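NAD-dependent L-serine dehydrogenase (PDB 3OBB) oxidises L-serine and methyl-L-serine with NAD as the acceptor, works as a homotetramer, and is possibly involved in serine breakdown. Local coordinates at residues L179-M184 against S268-L273; I185-A190 against W216-Y221; E189-G194 against E206-S211; P223-M228 against V289-F294. All coordinates share one frame; numbering follows the deposited sequence.

Overall arrangement
Contacts 1, 2 and 3 each use a part of helix 168-196, in that order, and contact 4 also touches this helix. Contacts 2 and 3 are the closest pair, with centres 8 Å apart, and share Glu189 and Ala190. Contacts 1 and 3 do not touch. Contact 4 joins contact 2 through a probable hydrogen bond from Gln291 NE2 to Ala188 O, 2.8 Å long. It meets contact 3 where Trp224 and Phe294 pack on Ala192. In contact 1, the side chain of Ala181 is about 11 Å from those of the active-site Lys173 and the NAD-binding Lys248. It is about 10 Å from a bound EPE, probably from the crystallisation liquor. Contacts 2 to 4 lie away from the annotated sites.

Contact 1. Residues L179-M184 against S268-L273; sequences LLAVLM and SLALSL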
loop_
_atom_site.group_PDB
_atom_site.type_symbol
_atom_site.label_atom_id
_atom_site.label_comp_id
_atom_site.label_asym_id
_atom_site.label_seq_id
_atom_site.Cartn_x
_atom_site.Cartn_y
_atom_site.Cartn_z
ATOM N N LEU A 179 -3.700 -13.651 5.603
ATOM C CA LEU A 179 -4.124 -13.957 4.255
ATOM C C LEU A 179 -5.667 -13.758 4.097
ATOM O O LEU A 179 -6.123 -13.207 3.097
ATOM C CB LEU A 179 -3.667 -15.357 3.824
ATOM C CG LEU A 179 -4.097 -15.780 2.407
ATOM C CD1 LEU A 179 -3.678 -14.761 1.307
ATOM C CD2 LEU A 179 -3.488 -17.119 2.067
ATOM N N LEU A 180 -6.437 -14.186 5.090
ATOM C CA LEU A 180 -7.893 -13.941 5.086
ATOM C C LEU A 180 -8.240 -12.453 4.956
ATOM O O LEU A 180 -9.170 -12.088 4.228
ATOM C CB LEU A 180 -8.543 -14.463 6.375
ATOM C CG LEU A 180 -10.015 -14.097 6.652
ATOM C CD1 LEU A 180 -10.946 -14.424 5.508
ATOM C CD2 LEU A 180 -10.553 -14.682 8.040
ATOM N N ALA A 181 -7.494 -11.608 5.656
ATOM C CA ALA A 181 -7.781 -10.199 5.659
ATOM C C ALA A 181 -7.535 -9.663 4.267
ATOM O O ALA A 181 -8.316 -8.893 3.736
ATOM C CB ALA A 181 -6.901 -9.455 6.691
ATOM N N VAL A 182 -6.419 -10.068 3.678
ATOM C CA VAL A 182 -6.069 -9.675 2.311
ATOM C C VAL A 182 -7.131 -10.146 1.335
ATOM O O VAL A 182 -7.571 -9.359 0.489
ATOM C CB VAL A 182 -4.718 -10.278 1.956
ATOM C CG1 VAL A 182 -4.433 -10.231 0.447
ATOM C CG2 VAL A 182 -3.626 -9.610 2.834
ATOM N N LEU A 183 -7.569 -11.417 1.433
ATOM C CA LEU A 183 -8.560 -11.848 0.450
ATOM C C LEU A 183 -9.924 -11.200 0.642
ATOM O O LEU A 183 -10.669 -11.007 -0.337
ATOM C CB LEU A 183 -8.657 -13.384 0.309
ATOM C CG LEU A 183 -9.033 -14.191 1.495
ATOM C CD1 LEU A 183 -10.579 -14.221 1.563
ATOM C CD2 LEU A 183 -8.406 -15.612 1.353
HETATM N N MSE A 184 -10.229 -10.861 1.887
HETATM C CA MSE A 184 -11.480 -10.175 2.205
HETATM C C MSE A 184 -11.509 -8.726 1.665
HETATM O O MSE A 184 -12.501 -8.261 1.070
HETATM C CB MSE A 184 -11.799 -10.220 3.712
HETATM C CG MSE A 184 -13.078 -9.458 4.079
HETATM SE SE MSE A 184 -14.701 -10.284 3.313
HETATM C CE MSE A 184 -14.931 -11.810 4.468
ATOM N N SER A 268 0.200 -5.741 5.845
ATOM C CA SER A 268 0.389 -4.371 6.389
ATOM C C SER A 268 -0.638 -3.351 5.888
ATOM O O SER A 268 -1.174 -2.572 6.680
ATOM C CB SER A 268 1.795 -3.821 6.060
ATOM O OG SER A 268 2.763 -4.742 6.506
ATOM N N LEU A 269 -0.871 -3.318 4.579
ATOM C CA LEU A 269 -1.921 -2.458 4.040
ATOM C C LEU A 269 -3.272 -2.890 4.601
ATOM O O LEU A 269 -4.062 -2.047 5.010
ATOM C CB LEU A 269 -1.962 -2.479 2.520
ATOM C CG LEU A 269 -2.366 -1.239 1.716
ATOM C CD1 LEU A 269 -2.969 -1.665 0.377
ATOM C CD2 LEU A 269 -3.222 -0.146 2.409
ATOM N N ALA A 270 -3.540 -4.192 4.660
ATOM C CA ALA A 270 -4.830 -4.656 5.220
ATOM C C ALA A 270 -4.993 -4.073 6.622
ATOM O O ALA A 270 -6.053 -3.558 6.967
ATOM C CB ALA A 270 -4.928 -6.196 5.236
ATOM N N LEU A 271 -3.919 -4.129 7.412
ATOM C CA LEU A 271 -3.944 -3.608 8.767
ATOM C C LEU A 271 -4.221 -2.104 8.826
ATOM O O LEU A 271 -5.046 -1.663 9.614
ATOM C CB LEU A 271 -2.658 -3.970 9.519
ATOM C CG LEU A 271 -2.469 -3.452 10.958
ATOM C CD1 LEU A 271 -3.596 -3.870 11.925
ATOM C CD2 LEU A 271 -1.107 -3.885 11.511
ATOM N N SER A 272 -3.591 -1.332 7.951
ATOM C CA SER A 272 -3.887 0.095 7.858
ATOM C C SER A 272 -5.361 0.388 7.593
ATOM O O SER A 272 -5.909 1.302 8.165
ATOM C CB SER A 272 -3.004 0.734 6.788
ATOM O OG SER A 272 -1.630 0.613 7.201
ATOM N N LEU A 273 -5.985 -0.409 6.739
ATOM C CA LEU A 273 -7.398 -0.265 6.362
ATOM C C LEU A 273 -8.333 -0.676 7.509
ATOM O O LEU A 273 -9.344 0.005 7.789
ATOM C CB LEU A 273 -7.693 -1.045 5.073
ATOM C CG LEU A 273 -6.936 -0.524 3.820
ATOM C CD1 LEU A 273 -7.231 -1.397 2.615
ATOM C CD2 LEU A 273 -7.229 1.015 3.441
#
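Ala270 packs against Ala181 and Val182, and its methyl is the centre of the contact. The two alanine methyls face each other, with Ala270 CB 4.1 Å from Ala181 CB. Both point toward the opposite helix. Val182 joins from one side with a single branch, Val182 CG2, which stands 4.4 Å from Ala270 CB. The valine torsion explains the choice of branch. Its CG1 is anti to the backbone N (chi1 165°), which leaves CG2 anti to the carbonyl carbon and nearer the alanine. Ile185, one helical turn beyond Ala181, closes in with its end on the backbone of Ala270. Ala270 is thus bordered by three apolar residues of one helix. Small side chains let the backbones come close, with Val182 CA 5.9 Å from Ala270 CA. The contact is apolar and buried.

This is helix-to-helix packing in the all-helical C-terminal domain of the 3-hydroxyisobutyrate dehydrogenase family. Helix 168-196 is the long helix that follows the last strand of the Rossmann-type domain and carries the active-site Lys173. Helix 265-279 lies against its middle part. Leu250 of helix 243-260 touches both Ala181 and Leu271, so a third helix joins the pair.

Other faces of these helices meet neighbouring subunits. Leu179 and Leu183 pack on Gly213 of the second subunit. Ser272 O is hydrogen-bonded to Ser263 OG of the third subunit, and Leu269 meets Leu269 of the fourth.

Contact 2. Residues I185-A190 against W216-Y221; sequences IGTAEA and WALEVY
Thr187 meets Ala217 and Leu218 with no flat group between them; the rings of 216-221 lie to the side. The Trp216 ring has Val220 CG1 on one face, 3.6 Å above its plane and offset toward the rim. Trp216 CE3 also lies 3.6 Å from Leu180 CD1 of helix 168-196. The Tyr221 ring meets the ring of Phe287 with the planes at about 50°.

The contact itself rests on the two branches of Thr187. With OG1 beside the backbone N (chi1 -56°), the methyl CG2 falls anti to that N and reaches the end of Leu218. Thr187 CG2 is 3.6 Å from Leu218 CD2 and 3.7 Å from Leu218 CG. The two side chains cross obliquely. The hydroxyl comes near the Ala217 methyl, with Thr187 OG1 4.0 Å from Ala217 CB. It is hydrogen-bonded to Leu183 O, one turn back in its own helix, and to Asn215 ND2. Asn215 OD1 in turn takes the backbone N of Leu218. The short helix 216-220 is thus tied at its start to the long helix 168-196 of the C-terminal domain.

The threonine is therefore split by chemistry. Its methyl packs on leucine, while its buried hydroxyl is satisfied by a carbonyl and an amide, which should hold the rotation of the side chain.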
loop_
_atom_site.group_PDB
_atom_site.type_symbol
_atom_site.label_atom_id
_atom_site.label_comp_id
_atom_site.label_asym_id
_atom_site.label_seq_id
_atom_site.Cartn_x
_atom_site.Cartn_y
_atom_site.Cartn_z
ATOM N N ILE A 185 -10.415 -8.007 1.826
ATOM C CA ILE A 185 -10.393 -6.648 1.266
ATOM C C ILE A 185 -10.337 -6.709 -0.250
ATOM O O ILE A 185 -11.052 -5.969 -0.938
ATOM C CB ILE A 185 -9.235 -5.816 1.847
ATOM C CG1 ILE A 185 -9.356 -5.813 3.374
ATOM C CG2 ILE A 185 -9.286 -4.368 1.303
ATOM C CD1 ILE A 185 -8.287 -4.968 4.075
ATOM N N GLY A 186 -9.498 -7.615 -0.769
ATOM C CA GLY A 186 -9.450 -7.880 -2.189
ATOM C C GLY A 186 -10.861 -8.114 -2.718
ATOM O O GLY A 186 -11.263 -7.500 -3.701
ATOM N N THR A 187 -11.625 -8.981 -2.068
ATOM C CA THR A 187 -12.968 -9.317 -2.516
ATOM C C THR A 187 -13.954 -8.115 -2.467
ATOM O O THR A 187 -14.672 -7.823 -3.436
ATOM C CB THR A 187 -13.524 -10.587 -1.771
ATOM O OG1 THR A 187 -12.613 -11.707 -1.948
ATOM C CG2 THR A 187 -14.918 -10.970 -2.333
ATOM N N ALA A 188 -13.928 -7.379 -1.367
ATOM C CA ALA A 188 -14.786 -6.221 -1.187
ATOM C C ALA A 188 -14.500 -5.150 -2.245
ATOM O O ALA A 188 -15.419 -4.495 -2.759
ATOM C CB ALA A 188 -14.572 -5.653 0.203
ATOM N N GLU A 189 -13.221 -4.952 -2.554
ATOM C CA GLU A 189 -12.840 -3.927 -3.509
ATOM C C GLU A 189 -13.200 -4.357 -4.938
ATOM O O GLU A 189 -13.561 -3.509 -5.778
ATOM C CB GLU A 189 -11.340 -3.595 -3.377
ATOM C CG GLU A 189 -10.430 -4.319 -4.319
ATOM C CD GLU A 189 -8.931 -3.912 -4.144
ATOM O OE1 GLU A 189 -8.612 -3.136 -3.210
ATOM O OE2 GLU A 189 -8.100 -4.367 -4.967
ATOM N N ALA A 190 -13.082 -5.663 -5.207
ATOM C CA ALA A 190 -13.433 -6.209 -6.532
ATOM C C ALA A 190 -14.943 -6.114 -6.741
ATOM O O ALA A 190 -15.387 -5.664 -7.794
ATOM C CB ALA A 190 -12.955 -7.646 -6.667
ATOM N N TRP A 216 -11.978 -18.145 -0.176
ATOM C CA TRP A 216 -12.839 -18.455 0.942
ATOM C C TRP A 216 -13.963 -17.417 1.159
ATOM O O TRP A 216 -15.111 -17.797 1.392
ATOM C CB TRP A 216 -11.992 -18.562 2.189
ATOM C CG TRP A 216 -12.735 -19.077 3.401
ATOM C CD1 TRP A 216 -12.935 -20.386 3.737
ATOM C CD2 TRP A 216 -13.341 -18.276 4.471
ATOM N NE1 TRP A 216 -13.593 -20.449 4.960
ATOM C CE2 TRP A 216 -13.852 -19.179 5.423
ATOM C CE3 TRP A 216 -13.474 -16.890 4.704
ATOM C CZ2 TRP A 216 -14.507 -18.747 6.603
ATOM C CZ3 TRP A 216 -14.115 -16.453 5.862
ATOM C CH2 TRP A 216 -14.613 -17.378 6.804
ATOM N N ALA A 217 -13.648 -16.121 1.063
ATOM C CA ALA A 217 -14.672 -15.103 1.289
ATOM C C ALA A 217 -15.810 -15.289 0.290
ATOM O O ALA A 217 -16.967 -15.134 0.652
ATOM C CB ALA A 217 -14.116 -13.715 1.163
ATOM N N LEU A 218 -15.458 -15.584 -0.965
ATOM C CA LEU A 218 -16.448 -15.724 -2.015
ATOM C C LEU A 218 -17.247 -17.023 -1.854
ATOM O O LEU A 218 -18.403 -17.101 -2.289
ATOM C CB LEU A 218 -15.781 -15.680 -3.395
ATOM C CG LEU A 218 -15.383 -14.302 -3.956
ATOM C CD1 LEU A 218 -14.453 -14.479 -5.169
ATOM C CD2 LEU A 218 -16.583 -13.395 -4.357
ATOM N N GLU A 219 -16.648 -18.034 -1.222
ATOM C CA GLU A 219 -17.349 -19.316 -1.066
ATOM C C GLU A 219 -18.399 -19.236 0.029
ATOM O O GLU A 219 -19.435 -19.857 -0.061
ATOM C CB GLU A 219 -16.361 -20.450 -0.738
ATOM C CG GLU A 219 -15.418 -20.802 -1.865
ATOM C CD GLU A 219 -16.116 -21.615 -2.951
ATOM O OE1 GLU A 219 -15.800 -21.452 -4.144
ATOM O OE2 GLU A 219 -16.969 -22.439 -2.622
ATOM N N VAL A 220 -18.118 -18.465 1.078
ATOM C CA VAL A 220 -18.768 -18.705 2.354
ATOM C C VAL A 220 -19.037 -17.415 3.117
ATOM O O VAL A 220 -19.714 -17.423 4.134
ATOM C CB VAL A 220 -17.892 -19.797 3.101
ATOM C CG1 VAL A 220 -17.401 -19.413 4.493
ATOM C CG2 VAL A 220 -18.500 -21.251 2.961
ATOM N N TYR A 221 -18.551 -16.279 2.618
ATOM C CA TYR A 221 -18.562 -15.080 3.459
ATOM C C TYR A 221 -18.499 -13.794 2.629
ATOM O O TYR A 221 -17.610 -12.951 2.829
ATOM C CB TYR A 221 -17.339 -15.141 4.360
ATOM C CG TYR A 221 -17.503 -14.678 5.768
ATOM C CD1 TYR A 221 -17.489 -15.611 6.813
ATOM C CD2 TYR A 221 -17.611 -13.318 6.082
ATOM C CE1 TYR A 221 -17.606 -15.226 8.111
ATOM C CE2 TYR A 221 -17.746 -12.905 7.406
ATOM C CZ TYR A 221 -17.712 -13.867 8.423
ATOM O OH TYR A 221 -17.803 -13.501 9.751
#

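Contact 3. Residues E189-G194 against E206-S211; sequences EAMALG and EIMRRS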
loop_
_atom_site.group_PDB
_atom_site.type_symbol
_atom_site.label_atom_id
_atom_site.label_comp_id
_atom_site.label_asym_id
_atom_site.label_seq_id
_atom_site.Cartn_x
_atom_site.Cartn_y
_atom_site.Cartn_z
ATOM N N GLU A 189 -13.221 -4.952 -2.554
ATOM C CA GLU A 189 -12.840 -3.927 -3.509
ATOM C C GLU A 189 -13.200 -4.357 -4.938
ATOM O O GLU A 189 -13.561 -3.509 -5.778
ATOM C CB GLU A 189 -11.340 -3.595 -3.377
ATOM C CG GLU A 189 -10.430 -4.319 -4.319
ATOM C CD GLU A 189 -8.931 -3.912 -4.144
ATOM O OE1 GLU A 189 -8.612 -3.136 -3.210
ATOM O OE2 GLU A 189 -8.100 -4.367 -4.967
ATOM N N ALA A 190 -13.082 -5.663 -5.207
ATOM C CA ALA A 190 -13.433 -6.209 -6.532
ATOM C C ALA A 190 -14.943 -6.114 -6.741
ATOM O O ALA A 190 -15.387 -5.664 -7.794
ATOM C CB ALA A 190 -12.955 -7.646 -6.667
HETATM N N MSE A 191 -15.728 -6.486 -5.734
HETATM C CA MSE A 191 -17.205 -6.408 -5.802
HETATM C C MSE A 191 -17.666 -4.978 -6.081
HETATM O O MSE A 191 -18.535 -4.732 -6.928
HETATM C CB MSE A 191 -17.849 -6.896 -4.482
HETATM C CG MSE A 191 -17.700 -8.415 -4.180
HETATM SE SE MSE A 191 -18.636 -9.527 -5.483
HETATM C CE MSE A 191 -20.466 -8.836 -5.235
ATOM N N ALA A 192 -17.054 -4.028 -5.389
ATOM C CA ALA A 192 -17.431 -2.615 -5.501
ATOM C C ALA A 192 -17.042 -2.066 -6.867
ATOM O O ALA A 192 -17.807 -1.350 -7.505
ATOM C CB ALA A 192 -16.767 -1.808 -4.365
ATOM N N LEU A 193 -15.861 -2.455 -7.341
ATOM C CA LEU A 193 -15.426 -2.049 -8.684
ATOM C C LEU A 193 -16.421 -2.556 -9.779
ATOM O O LEU A 193 -16.871 -1.784 -10.652
ATOM C CB LEU A 193 -13.993 -2.532 -8.929
ATOM C CG LEU A 193 -13.334 -2.229 -10.284
ATOM C CD1 LEU A 193 -13.392 -0.704 -10.622
ATOM C CD2 LEU A 193 -11.900 -2.806 -10.354
ATOM N N GLY A 194 -16.741 -3.853 -9.734
ATOM C CA GLY A 194 -17.687 -4.434 -10.697
ATOM C C GLY A 194 -19.052 -3.745 -10.673
ATOM O O GLY A 194 -19.561 -3.312 -11.724
ATOM N N GLU A 206 -20.623 -14.791 -8.428
ATOM C CA GLU A 206 -20.605 -16.179 -8.899
ATOM C C GLU A 206 -19.424 -16.388 -9.866
ATOM O O GLU A 206 -18.713 -17.403 -9.788
ATOM C CB GLU A 206 -21.953 -16.610 -9.528
ATOM C CG GLU A 206 -21.907 -18.069 -10.064
ATOM C CD GLU A 206 -23.010 -18.481 -11.075
ATOM O OE1 GLU A 206 -23.846 -17.620 -11.474
ATOM O OE2 GLU A 206 -23.006 -19.683 -11.484
ATOM N N ILE A 207 -19.213 -15.428 -10.771
ATOM C CA ILE A 207 -18.144 -15.545 -11.781
ATOM C C ILE A 207 -16.777 -15.676 -11.114
ATOM O O ILE A 207 -16.012 -16.595 -11.412
ATOM C CB ILE A 207 -18.184 -14.357 -12.783
ATOM C CG1 ILE A 207 -19.341 -14.528 -13.764
ATOM C CG2 ILE A 207 -16.907 -14.237 -13.579
ATOM C CD1 ILE A 207 -19.793 -13.230 -14.421
HETATM N N MSE A 208 -16.502 -14.788 -10.162
HETATM C CA MSE A 208 -15.195 -14.756 -9.508
HETATM C C MSE A 208 -15.013 -15.955 -8.616
HETATM O O MSE A 208 -13.912 -16.530 -8.590
HETATM C CB MSE A 208 -14.969 -13.455 -8.739
HETATM C CG MSE A 208 -14.930 -12.238 -9.631
HETATM SE SE MSE A 208 -14.228 -10.673 -8.757
HETATM C CE MSE A 208 -15.516 -10.574 -7.262
ATOM N N ARG A 209 -16.081 -16.356 -7.912
ATOM C CA ARG A 209 -16.023 -17.504 -6.990
ATOM C C ARG A 209 -15.622 -18.755 -7.744
ATOM O O ARG A 209 -14.877 -19.615 -7.228
ATOM C CB ARG A 209 -17.369 -17.746 -6.261
ATOM C CG ARG A 209 -17.415 -19.111 -5.542
ATOM C CD ARG A 209 -18.731 -19.407 -4.793
ATOM N NE ARG A 209 -19.871 -19.359 -5.703
ATOM C CZ ARG A 209 -20.292 -20.381 -6.438
ATOM N NH1 ARG A 209 -19.680 -21.566 -6.314
ATOM N NH2 ARG A 209 -21.350 -20.213 -7.281
ATOM N N ARG A 210 -16.110 -18.853 -8.977
ATOM C CA ARG A 210 -15.915 -20.053 -9.787
ATOM C C ARG A 210 -14.682 -19.959 -10.710
ATOM O O ARG A 210 -14.412 -20.882 -11.485
ATOM C CB ARG A 210 -17.151 -20.303 -10.641
ATOM C CG ARG A 210 -18.392 -20.769 -9.904
ATOM C CD ARG A 210 -18.904 -21.960 -10.722
ATOM N NE ARG A 210 -20.189 -21.672 -11.283
ATOM C CZ ARG A 210 -20.855 -22.452 -12.129
ATOM N NH1 ARG A 210 -20.343 -23.599 -12.581
ATOM N NH2 ARG A 210 -22.057 -22.055 -12.530
ATOM N N SER A 211 -13.944 -18.857 -10.606
ATOM C CA SER A 211 -12.801 -18.608 -11.466
ATOM C C SER A 211 -11.510 -18.370 -10.670
ATOM O O SER A 211 -11.441 -18.684 -9.469
ATOM C CB SER A 211 -13.104 -17.465 -12.443
ATOM O OG SER A 211 -14.328 -17.727 -13.110
#
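Met208 reaches across to Ala190 and Met191, and the contact consists of these three residues. Met191 and Met208 are both selenomethionine here. The end of Met208 lies against the alanine methyl, with its selenium SE 3.9 Å from Ala190 CB. Its methyl CE is equally near that atom and also meets the second selenium, with Met208 CE 3.7 Å from Met191 SE. The Met208 chain runs out extended through chi2 and then turns at its end (chi3 -58°), which places CE between the two partners. Met191, bent at both chi2 and chi3, presents its selenium to the Met208 methyl.

Around this core, Leu218 of helix 216-220 packs on Met208. Met191 is also touched by Ala201 and Ala205 of helix 201-209 and by Trp224 from the loop after helix 216-220. The contact closes a helical hairpin: helix 168-196 ends, a short turn follows, and helix 201-209 folds back on it.

Farther out come polar groups. Near the end of helix 201-209, Ser211 OG donates to Ile207 O at 2.6 Å. Arg210 NH2 forms a salt bridge of 2.8 Å with Glu206 OE2, nearly straight at 175° and in the guanidinium plane. Glu189 turns to the second subunit, where its carboxylate accepts from Met266 N and Gly267 N.

The methyl and selenium contacts are dispersive and impose little direction. The directional bonds lie elsewhere: those of Ser211 and of the Arg210-Glu206 pair act near the end of helix 201-209, and Glu189 acts toward the second subunit.

Contact 4. Residues P223-M228 against V289-F294; sequences PWPGVM and VVQKLF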
loop_
_atom_site.group_PDB
_atom_site.type_symbol
_atom_site.label_atom_id
_atom_site.label_comp_id
_atom_site.label_asym_id
_atom_site.label_seq_id
_atom_site.Cartn_x
_atom_site.Cartn_y
_atom_site.Cartn_z
ATOM N N PRO A 223 -18.691 -10.211 1.206
ATOM C CA PRO A 223 -18.879 -8.913 1.892
ATOM C C PRO A 223 -19.955 -7.959 1.365
ATOM O O PRO A 223 -20.212 -6.935 2.006
ATOM C CB PRO A 223 -17.494 -8.268 1.763
ATOM C CG PRO A 223 -16.990 -8.792 0.473
ATOM C CD PRO A 223 -17.409 -10.222 0.458
ATOM N N TRP A 224 -20.594 -8.290 0.241
ATOM C CA TRP A 224 -21.618 -7.418 -0.397
ATOM C C TRP A 224 -23.027 -7.744 0.083
ATOM O O TRP A 224 -23.464 -8.887 -0.067
ATOM C CB TRP A 224 -21.580 -7.528 -1.927
ATOM C CG TRP A 224 -22.306 -6.369 -2.578
ATOM C CD1 TRP A 224 -23.633 -6.304 -2.892
ATOM C CD2 TRP A 224 -21.747 -5.111 -2.956
ATOM N NE1 TRP A 224 -23.926 -5.093 -3.473
ATOM C CE2 TRP A 224 -22.790 -4.332 -3.494
ATOM C CE3 TRP A 224 -20.471 -4.546 -2.851
ATOM C CZ2 TRP A 224 -22.592 -3.020 -3.950
ATOM C CZ3 TRP A 224 -20.280 -3.247 -3.307
ATOM C CH2 TRP A 224 -21.339 -2.500 -3.839
ATOM N N PRO A 225 -23.725 -6.761 0.699
ATOM C CA PRO A 225 -25.038 -7.031 1.329
ATOM C C PRO A 225 -25.965 -7.658 0.333
ATOM O O PRO A 225 -25.998 -7.209 -0.824
ATOM C CB PRO A 225 -25.562 -5.624 1.705
ATOM C CG PRO A 225 -24.243 -4.861 2.075
ATOM C CD PRO A 225 -23.306 -5.353 0.912
ATOM N N GLY A 226 -26.688 -8.694 0.764
ATOM C CA GLY A 226 -27.673 -9.339 -0.139
ATOM C C GLY A 226 -27.111 -10.467 -1.003
ATOM O O GLY A 226 -27.875 -11.272 -1.525
ATOM N N VAL A 227 -25.788 -10.559 -1.142
ATOM C CA VAL A 227 -25.248 -11.651 -1.952
ATOM C C VAL A 227 -25.466 -13.012 -1.284
ATOM O O VAL A 227 -26.095 -13.902 -1.880
ATOM C CB VAL A 227 -23.800 -11.413 -2.423
ATOM C CG1 VAL A 227 -23.238 -12.672 -3.125
ATOM C CG2 VAL A 227 -23.793 -10.253 -3.412
HETATM N N MSE A 228 -25.010 -13.164 -0.042
HETATM C CA MSE A 228 -25.366 -14.356 0.741
HETATM C C MSE A 228 -26.241 -13.914 1.877
HETATM O O MSE A 228 -25.816 -13.133 2.732
HETATM C CB MSE A 228 -24.144 -15.042 1.327
HETATM C CG MSE A 228 -23.301 -15.724 0.309
HETATM SE SE MSE A 228 -21.691 -16.408 1.182
HETATM C CE MSE A 228 -20.983 -17.034 -0.459
ATOM N N VAL A 289 -17.239 -5.769 7.156
ATOM C CA VAL A 289 -17.634 -4.345 7.158
ATOM C C VAL A 289 -16.626 -3.467 6.394
ATOM O O VAL A 289 -16.939 -2.331 5.966
ATOM C CB VAL A 289 -17.853 -3.818 8.603
ATOM C CG1 VAL A 289 -16.492 -3.496 9.309
ATOM C CG2 VAL A 289 -18.781 -2.610 8.601
ATOM N N VAL A 290 -15.452 -4.043 6.133
ATOM C CA VAL A 290 -14.467 -3.391 5.282
ATOM C C VAL A 290 -15.112 -2.999 3.944
ATOM O O VAL A 290 -14.667 -2.046 3.322
ATOM C CB VAL A 290 -13.187 -4.288 5.137
ATOM C CG1 VAL A 290 -13.419 -5.467 4.189
ATOM C CG2 VAL A 290 -11.952 -3.477 4.738
ATOM N N GLN A 291 -16.164 -3.725 3.529
ATOM C CA GLN A 291 -16.969 -3.380 2.337
ATOM C C GLN A 291 -17.362 -1.900 2.285
ATOM O O GLN A 291 -17.394 -1.311 1.220
ATOM C CB GLN A 291 -18.240 -4.269 2.225
ATOM C CG GLN A 291 -18.979 -4.178 0.848
ATOM C CD GLN A 291 -18.118 -4.673 -0.315
ATOM O OE1 GLN A 291 -18.107 -5.856 -0.632
ATOM N NE2 GLN A 291 -17.399 -3.763 -0.953
ATOM N N LYS A 292 -17.652 -1.307 3.443
ATOM C CA LYS A 292 -18.123 0.067 3.550
ATOM C C LYS A 292 -17.086 1.111 3.078
ATOM O O LYS A 292 -17.449 2.216 2.602
ATOM C CB LYS A 292 -18.503 0.357 5.000
ATOM C CG LYS A 292 -19.766 -0.367 5.480
ATOM C CD LYS A 292 -20.346 0.365 6.698
ATOM C CE LYS A 292 -21.547 -0.360 7.297
ATOM N NZ LYS A 292 -22.715 0.010 6.438
ATOM N N LEU A 293 -15.811 0.787 3.239
ATOM C CA LEU A 293 -14.758 1.629 2.644
ATOM C C LEU A 293 -14.977 1.869 1.136
ATOM O O LEU A 293 -14.744 2.978 0.632
ATOM C CB LEU A 293 -13.376 1.005 2.879
ATOM C CG LEU A 293 -12.851 1.006 4.326
ATOM C CD1 LEU A 293 -11.411 0.500 4.338
ATOM C CD2 LEU A 293 -12.938 2.410 4.919
ATOM N N PHE A 294 -15.490 0.852 0.438
ATOM C CA PHE A 294 -15.596 0.884 -1.035
ATOM C C PHE A 294 -16.977 1.155 -1.596
ATOM O O PHE A 294 -17.089 1.562 -2.758
ATOM C CB PHE A 294 -15.070 -0.428 -1.619
ATOM C CG PHE A 294 -13.760 -0.844 -1.042
ATOM C CD1 PHE A 294 -13.695 -1.890 -0.131
ATOM C CD2 PHE A 294 -12.601 -0.164 -1.386
ATOM C CE1 PHE A 294 -12.491 -2.281 0.412
ATOM C CE2 PHE A 294 -11.380 -0.536 -0.834
ATOM C CZ PHE A 294 -11.331 -1.594 0.073
#
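Gln291 lies against Pro223 and Trp224, and nearly all of the contact passes through its side chain. The van der Waals contacts come first. Its CG is anti to the backbone N (chi1 -168°), and the chain bends at chi2. This brings Gln291 CG to 3.2 Å from Pro223 O and swings the amide toward the indole. Trp224 CE3 is 3.5 Å from Gln291 CD, and the ring and amide planes stand 69° apart. The amide oxygen lies near the CB-CG side of the proline ring, with Gln291 OE1 3.3 Å from Pro223 CG.

Hydrogen bonds within the chain shape the loop. Val227 N bonds to Trp224 O at 3.1 Å, and the angles of Pro225 and Gly226 make this a type II turn. Asn222 OD1 accepts from Trp224 N, an Asx turn. The loop follows helix 216-220, and its partner is the short, weakly bonded helix 291-294 near the C-terminus of the helical domain.

Two polar atoms find partners outside the two segments. Gln291 NE2 is hydrogen-bonded to Ala188 O of helix 168-196. Pro223 O is bonded to Tyr237 OH, whose side chain also touches Gln291 and Pro225.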